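Spindle pole body-associated protein VIK1 (PDB 4GKP) probably binds microtubules as a noncatalytic, Kar3-associated partner whose C-terminal domain has a kinesin motor-like fold. Local coordinates at residues Q117-S122 and L154-I159; V113-Y118 and Q189-Q194. One frame throughout, in Å; residues are numbered along the deposited sequence.

Contact 1: residues Q117-S122 and L154-I159; sequences QYVMLS and LGSTLI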
loop_
_atom_site.group_PDB
_atom_site.type_symbol
_atom_site.label_atom_id
_atom_site.label_comp_id
_atom_site.label_asym_id
_atom_site.label_seq_id
_atom_site.Cartn_x
_atom_site.Cartn_y
_atom_site.Cartn_z
ATOM N N GLN A 117 10.572 8.054 -5.379
ATOM C CA GLN A 117 10.388 9.318 -4.685
ATOM C C GLN A 117 9.442 9.051 -3.531
ATOM O O GLN A 117 8.473 8.314 -3.678
ATOM C CB GLN A 117 9.775 10.349 -5.605
ATOM C CG GLN A 117 10.712 10.830 -6.694
ATOM C CD GLN A 117 9.973 11.655 -7.726
ATOM O OE1 GLN A 117 9.059 11.154 -8.403
ATOM N NE2 GLN A 117 10.320 12.939 -7.816
ATOM N N TYR A 118 9.708 9.667 -2.392
ATOM C CA TYR A 118 9.006 9.327 -1.165
ATOM C C TYR A 118 8.633 10.583 -0.382
ATOM O O TYR A 118 9.504 11.289 0.121
ATOM C CB TYR A 118 9.918 8.426 -0.319
ATOM C CG TYR A 118 9.296 7.794 0.911
ATOM C CD1 TYR A 118 7.916 7.623 1.029
ATOM C CD2 TYR A 118 10.105 7.311 1.930
ATOM C CE1 TYR A 118 7.364 7.018 2.134
ATOM C CE2 TYR A 118 9.566 6.711 3.046
ATOM C CZ TYR A 118 8.198 6.567 3.142
ATOM O OH TYR A 118 7.680 5.957 4.256
ATOM N N VAL A 119 7.343 10.853 -0.249
ATOM C CA VAL A 119 6.928 12.017 0.516
ATOM C C VAL A 119 5.867 11.726 1.585
ATOM O O VAL A 119 5.030 10.844 1.420
ATOM C CB VAL A 119 6.393 13.135 -0.409
ATOM C CG1 VAL A 119 7.498 13.695 -1.304
ATOM C CG2 VAL A 119 5.207 12.649 -1.235
ATOM N N MET A 120 5.899 12.492 2.673
ATOM C CA MET A 120 4.739 12.622 3.545
ATOM C C MET A 120 3.812 13.725 3.015
ATOM O O MET A 120 4.237 14.849 2.798
ATOM C CB MET A 120 5.169 12.925 4.981
ATOM C CG MET A 120 4.066 12.649 5.998
ATOM S SD MET A 120 3.831 13.926 7.249
ATOM C CE MET A 120 3.562 15.396 6.247
ATOM N N LEU A 121 2.550 13.393 2.780
ATOM C CA LEU A 121 1.571 14.356 2.266
ATOM C C LEU A 121 0.538 14.729 3.330
ATOM O O LEU A 121 0.211 13.900 4.181
ATOM C CB LEU A 121 0.834 13.772 1.065
ATOM C CG LEU A 121 1.221 14.168 -0.348
ATOM C CD1 LEU A 121 0.100 13.747 -1.288
ATOM C CD2 LEU A 121 1.468 15.664 -0.448
ATOM N N SER A 122 0.017 15.958 3.260
ATOM C CA SER A 122 -1.032 16.442 4.183
ATOM C C SER A 122 -2.289 16.903 3.452
ATOM O O SER A 122 -3.320 17.199 4.073
ATOM C CB SER A 122 -0.499 17.575 5.060
ATOM O OG SER A 122 0.321 17.059 6.101
ATOM N N LEU A 154 5.739 14.378 -8.920
ATOM C CA LEU A 154 6.328 14.783 -7.650
ATOM C C LEU A 154 7.632 15.488 -7.950
ATOM O O LEU A 154 8.397 15.071 -8.848
ATOM C CB LEU A 154 6.638 13.571 -6.759
ATOM C CG LEU A 154 5.584 12.850 -5.915
ATOM C CD1 LEU A 154 4.529 12.174 -6.772
ATOM C CD2 LEU A 154 6.259 11.799 -5.049
ATOM N N GLY A 155 7.911 16.538 -7.191
ATOM C CA GLY A 155 9.120 17.297 -7.429
ATOM C C GLY A 155 10.150 17.034 -6.372
ATOM O O GLY A 155 11.136 17.763 -6.260
ATOM N N SER A 156 9.930 15.996 -5.580
ATOM C CA SER A 156 10.875 15.669 -4.528
ATOM C C SER A 156 12.060 14.854 -5.060
ATOM O O SER A 156 12.044 14.397 -6.200
ATOM C CB SER A 156 10.164 14.927 -3.406
ATOM O OG SER A 156 9.695 13.670 -3.850
ATOM N N THR A 157 13.070 14.678 -4.212
ATOM C CA THR A 157 14.275 13.921 -4.500
ATOM C C THR A 157 14.003 12.544 -5.138
ATOM O O THR A 157 13.171 11.761 -4.649
ATOM C CB THR A 157 15.074 13.714 -3.193
ATOM O OG1 THR A 157 15.176 14.969 -2.495
ATOM C CG2 THR A 157 16.477 13.126 -3.453
ATOM N N LEU A 158 14.731 12.245 -6.211
ATOM C CA LEU A 158 14.560 10.972 -6.902
ATOM C C LEU A 158 15.846 10.175 -6.771
ATOM O O LEU A 158 16.931 10.719 -6.926
ATOM C CB LEU A 158 14.184 11.208 -8.373
ATOM C CG LEU A 158 13.984 10.000 -9.308
ATOM C CD1 LEU A 158 12.945 10.292 -10.380
ATOM C CD2 LEU A 158 15.310 9.571 -9.930
ATOM N N ILE A 159 15.721 8.900 -6.435
ATOM C CA ILE A 159 16.850 7.992 -6.449
ATOM C C ILE A 159 16.490 6.774 -7.302
ATOM O O ILE A 159 15.310 6.508 -7.550
ATOM C CB ILE A 159 17.290 7.530 -5.033
ATOM C CG1 ILE A 159 16.224 6.649 -4.354
ATOM C CG2 ILE A 159 17.722 8.719 -4.174
ATOM C CD1 ILE A 159 16.739 5.916 -3.128
HETATM O O HOH W 1 11.305 12.049 -2.545
#
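The loop joining strands 152-154 and 159-160 is fastened to strand 112-121 of the central sheet chiefly through the side-chain amide of Gln-117, which meets the carbonyls of Leu-154 and Ser-156. NE2 of Gln-117 donates twice: to Ser-156 O at 2.8 Å, with an N-H...O angle of 161°, and to Leu-154 O at 3.1 Å. The two bonds differ in quality. Ser-156 O lies in the plane of the amide, whereas the bond to Leu-154 O leaves that plane by 21° and approaches the acceptor from above its carbonyl plane. Beyond CG the Gln-117 chain is extended (chi2 169°), which carries the amide into the bend of the loop, and both N-H groups are used there, fixing its rotation. On the way, CG of Gln-117 passes 3.3 Å from Thr-157 O.

This loop lies over one face of the mixed sheet of a kinesin motor-like domain, while on the other face Tyr-118 stacks on Phe-97. Further along the strand, Val-119 receives the loop with both its branches: CG1 stands 3.4 Å from Ser-156 OG and CG2 4.0 Å from Leu-154 CD2. A water bridges strand and loop: it accepts from Tyr-118 N at 2.9 Å, hydrogen-bonds Ser-156 OG at 2.6 Å and can donate to Thr-157 O.

Contact 2: residues V113-Y118 and Q189-Q194; sequences VITLQY and QFFCLQ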
loop_
_atom_site.group_PDB
_atom_site.type_symbol
_atom_site.label_atom_id
_atom_site.label_comp_id
_atom_site.label_asym_id
_atom_site.label_seq_id
_atom_site.Cartn_x
_atom_site.Cartn_y
_atom_site.Cartn_z
ATOM N N VAL A 113 14.983 -0.454 -14.834
ATOM C CA VAL A 113 15.549 0.634 -14.040
ATOM C C VAL A 113 14.375 1.194 -13.216
ATOM O O VAL A 113 13.300 1.492 -13.765
ATOM C CB VAL A 113 16.214 1.712 -14.932
ATOM C CG1 VAL A 113 16.422 3.032 -14.180
ATOM C CG2 VAL A 113 17.532 1.187 -15.499
ATOM N N ILE A 114 14.560 1.288 -11.900
ATOM C CA ILE A 114 13.468 1.640 -10.994
ATOM C C ILE A 114 13.877 2.841 -10.168
ATOM O O ILE A 114 14.932 2.822 -9.540
ATOM C CB ILE A 114 13.105 0.494 -10.009
ATOM C CG1 ILE A 114 12.927 -0.840 -10.740
ATOM C CG2 ILE A 114 11.842 0.868 -9.202
ATOM C CD1 ILE A 114 12.918 -2.066 -9.842
ATOM N N THR A 115 13.045 3.877 -10.181
ATOM C CA THR A 115 13.281 5.073 -9.385
ATOM C C THR A 115 12.320 5.123 -8.202
ATOM O O THR A 115 11.252 4.502 -8.224
ATOM C CB THR A 115 13.071 6.380 -10.191
ATOM O OG1 THR A 115 11.686 6.531 -10.522
ATOM C CG2 THR A 115 13.866 6.374 -11.459
ATOM N N LEU A 116 12.700 5.870 -7.171
ATOM C CA LEU A 116 11.817 6.090 -6.046
ATOM C C LEU A 116 11.766 7.575 -5.687
ATOM O O LEU A 116 12.765 8.270 -5.737
ATOM C CB LEU A 116 12.262 5.248 -4.850
ATOM C CG LEU A 116 11.602 5.484 -3.482
ATOM C CD1 LEU A 116 10.115 5.137 -3.540
ATOM C CD2 LEU A 116 12.313 4.710 -2.368
ATOM N N GLN A 117 10.572 8.054 -5.379
ATOM C CA GLN A 117 10.388 9.318 -4.685
ATOM C C GLN A 117 9.442 9.051 -3.531
ATOM O O GLN A 117 8.473 8.314 -3.678
ATOM C CB GLN A 117 9.775 10.349 -5.605
ATOM C CG GLN A 117 10.712 10.830 -6.694
ATOM C CD GLN A 117 9.973 11.655 -7.726
ATOM O OE1 GLN A 117 9.059 11.154 -8.403
ATOM N NE2 GLN A 117 10.320 12.939 -7.816
ATOM N N TYR A 118 9.708 9.667 -2.392
ATOM C CA TYR A 118 9.006 9.327 -1.165
ATOM C C TYR A 118 8.633 10.583 -0.382
ATOM O O TYR A 118 9.504 11.289 0.121
ATOM C CB TYR A 118 9.918 8.426 -0.319
ATOM C CG TYR A 118 9.296 7.794 0.911
ATOM C CD1 TYR A 118 7.916 7.623 1.029
ATOM C CD2 TYR A 118 10.105 7.311 1.930
ATOM C CE1 TYR A 118 7.364 7.018 2.134
ATOM C CE2 TYR A 118 9.566 6.711 3.046
ATOM C CZ TYR A 118 8.198 6.567 3.142
ATOM O OH TYR A 118 7.680 5.957 4.256
ATOM N N GLN A 189 8.950 4.461 -10.364
ATOM C CA GLN A 189 8.819 4.349 -11.803
ATOM C C GLN A 189 9.616 3.142 -12.270
ATOM O O GLN A 189 10.799 2.995 -11.921
ATOM C CB GLN A 189 9.352 5.605 -12.500
ATOM C CG GLN A 189 8.482 6.848 -12.352
ATOM C CD GLN A 189 9.144 8.064 -12.971
ATOM O OE1 GLN A 189 10.291 8.432 -12.626
ATOM N NE2 GLN A 189 8.460 8.676 -13.903
ATOM N N PHE A 190 8.971 2.294 -13.061
ATOM C CA PHE A 190 9.619 1.127 -13.681
ATOM C C PHE A 190 9.844 1.420 -15.152
ATOM O O PHE A 190 8.871 1.641 -15.892
ATOM C CB PHE A 190 8.725 -0.108 -13.556
ATOM C CG PHE A 190 8.751 -0.752 -12.188
ATOM C CD1 PHE A 190 8.039 -0.203 -11.124
ATOM C CD2 PHE A 190 9.468 -1.939 -11.972
ATOM C CE1 PHE A 190 8.055 -0.819 -9.875
ATOM C CE2 PHE A 190 9.489 -2.541 -10.727
ATOM C CZ PHE A 190 8.804 -1.973 -9.680
ATOM N N PHE A 191 11.115 1.489 -15.553
ATOM C CA PHE A 191 11.482 1.670 -16.965
ATOM C C PHE A 191 11.934 0.297 -17.469
ATOM O O PHE A 191 12.972 -0.215 -17.043
ATOM C CB PHE A 191 12.582 2.745 -17.140
ATOM C CG PHE A 191 12.167 4.146 -16.706
ATOM C CD1 PHE A 191 12.300 4.557 -15.367
ATOM C CD2 PHE A 191 11.687 5.069 -17.632
ATOM C CE1 PHE A 191 11.937 5.850 -14.978
ATOM C CE2 PHE A 191 11.309 6.347 -17.252
ATOM C CZ PHE A 191 11.439 6.744 -15.923
ATOM N N CYS A 192 11.120 -0.324 -18.318
ATOM C CA CYS A 192 11.380 -1.692 -18.785
ATOM C C CYS A 192 12.534 -1.707 -19.776
ATOM O O CYS A 192 12.541 -0.926 -20.754
ATOM C CB CYS A 192 10.126 -2.329 -19.398
ATOM S SG CYS A 192 10.424 -4.033 -19.923
ATOM N N LEU A 193 13.513 -2.570 -19.512
ATOM C CA LEU A 193 14.743 -2.614 -20.313
ATOM C C LEU A 193 14.529 -3.151 -21.733
ATOM O O LEU A 193 15.339 -2.887 -22.629
ATOM C CB LEU A 193 15.834 -3.423 -19.607
ATOM C CG LEU A 193 16.488 -2.713 -18.418
ATOM C CD1 LEU A 193 17.363 -3.698 -17.652
ATOM C CD2 LEU A 193 17.275 -1.482 -18.866
ATOM N N GLN A 194 13.433 -3.883 -21.930
ATOM C CA GLN A 194 13.040 -4.346 -23.256
ATOM C C GLN A 194 12.549 -3.227 -24.192
ATOM O O GLN A 194 12.457 -3.439 -25.399
ATOM C CB GLN A 194 11.983 -5.435 -23.129
ATOM C CG GLN A 194 12.570 -6.780 -22.712
#
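Ile-114 and Phe-190 lie side by side and point the same way, with the isoleucine branches spread over the phenylalanine ring. CG2 of Ile-114 sits 4.2 Å from the ring centroid and only 10° off the ring normal, a CH-pi contact over the face, while CD1 reaches the rim at CE2 of Phe-190, 3.6 Å away. With chi1 at -49°, CG1 of Ile-114 stands beside the backbone N and CG2 beside the carbonyl carbon, which lets both arms meet one ring. Phe-112 and Phe-104 add edge-to-face ring contacts to Phe-190, making this an aromatic cluster.

The pair is a non-hydrogen-bonded one between antiparallel strands 112-121 and 183-192, neighbours in the central sheet of the kinesin-like fold; the short segments run at 166° to each other. Hydrogen-bonded pairs flank it: Val-113 with Phe-191, where Phe-191 N donates to Val-113 O at 2.8 Å, and Thr-115 with Gln-189, where Thr-115 N donates to Gln-189 O at 3.0 Å. These two pairs send their side chains to the other face. The backbone oxygen Val-113 O lies in the plane of the Phe-191 ring, at its edge, and on that face Thr-115 CG2 approaches CE1 of Phe-191 to 4.0 Å. OG1 of Thr-115 stands across from Gln-189, 3.2 Å from OE1; Gln-189 N gives its main bond to Thr-115 O at 3.1 Å and a weak second one to OG1.

Both contacts use strand 112-121, and their segments overlap at Gln-117 and Tyr-118, which work in contact 1 only. Contact 2 is sheet pairing, with backbone bonds in regular register, a buried apolar face and a more exposed opposite one. Contact 1 is a loop laid on the same strand, held by a side-chain amide and a water in place of strand-to-strand backbone bonds. Each is only partly buried, with centres about 15 Å apart. They meet where the loop rejoins the sheet: Ile-159 O lies 2.7 Å from Leu-116 N, a probable hydrogen bond, and Leu-158 CD2 packs 3.8 Å from Thr-115 CG2. Strand 112-121 pairs with 183-192, and with the short strands 159-160 and 128-129.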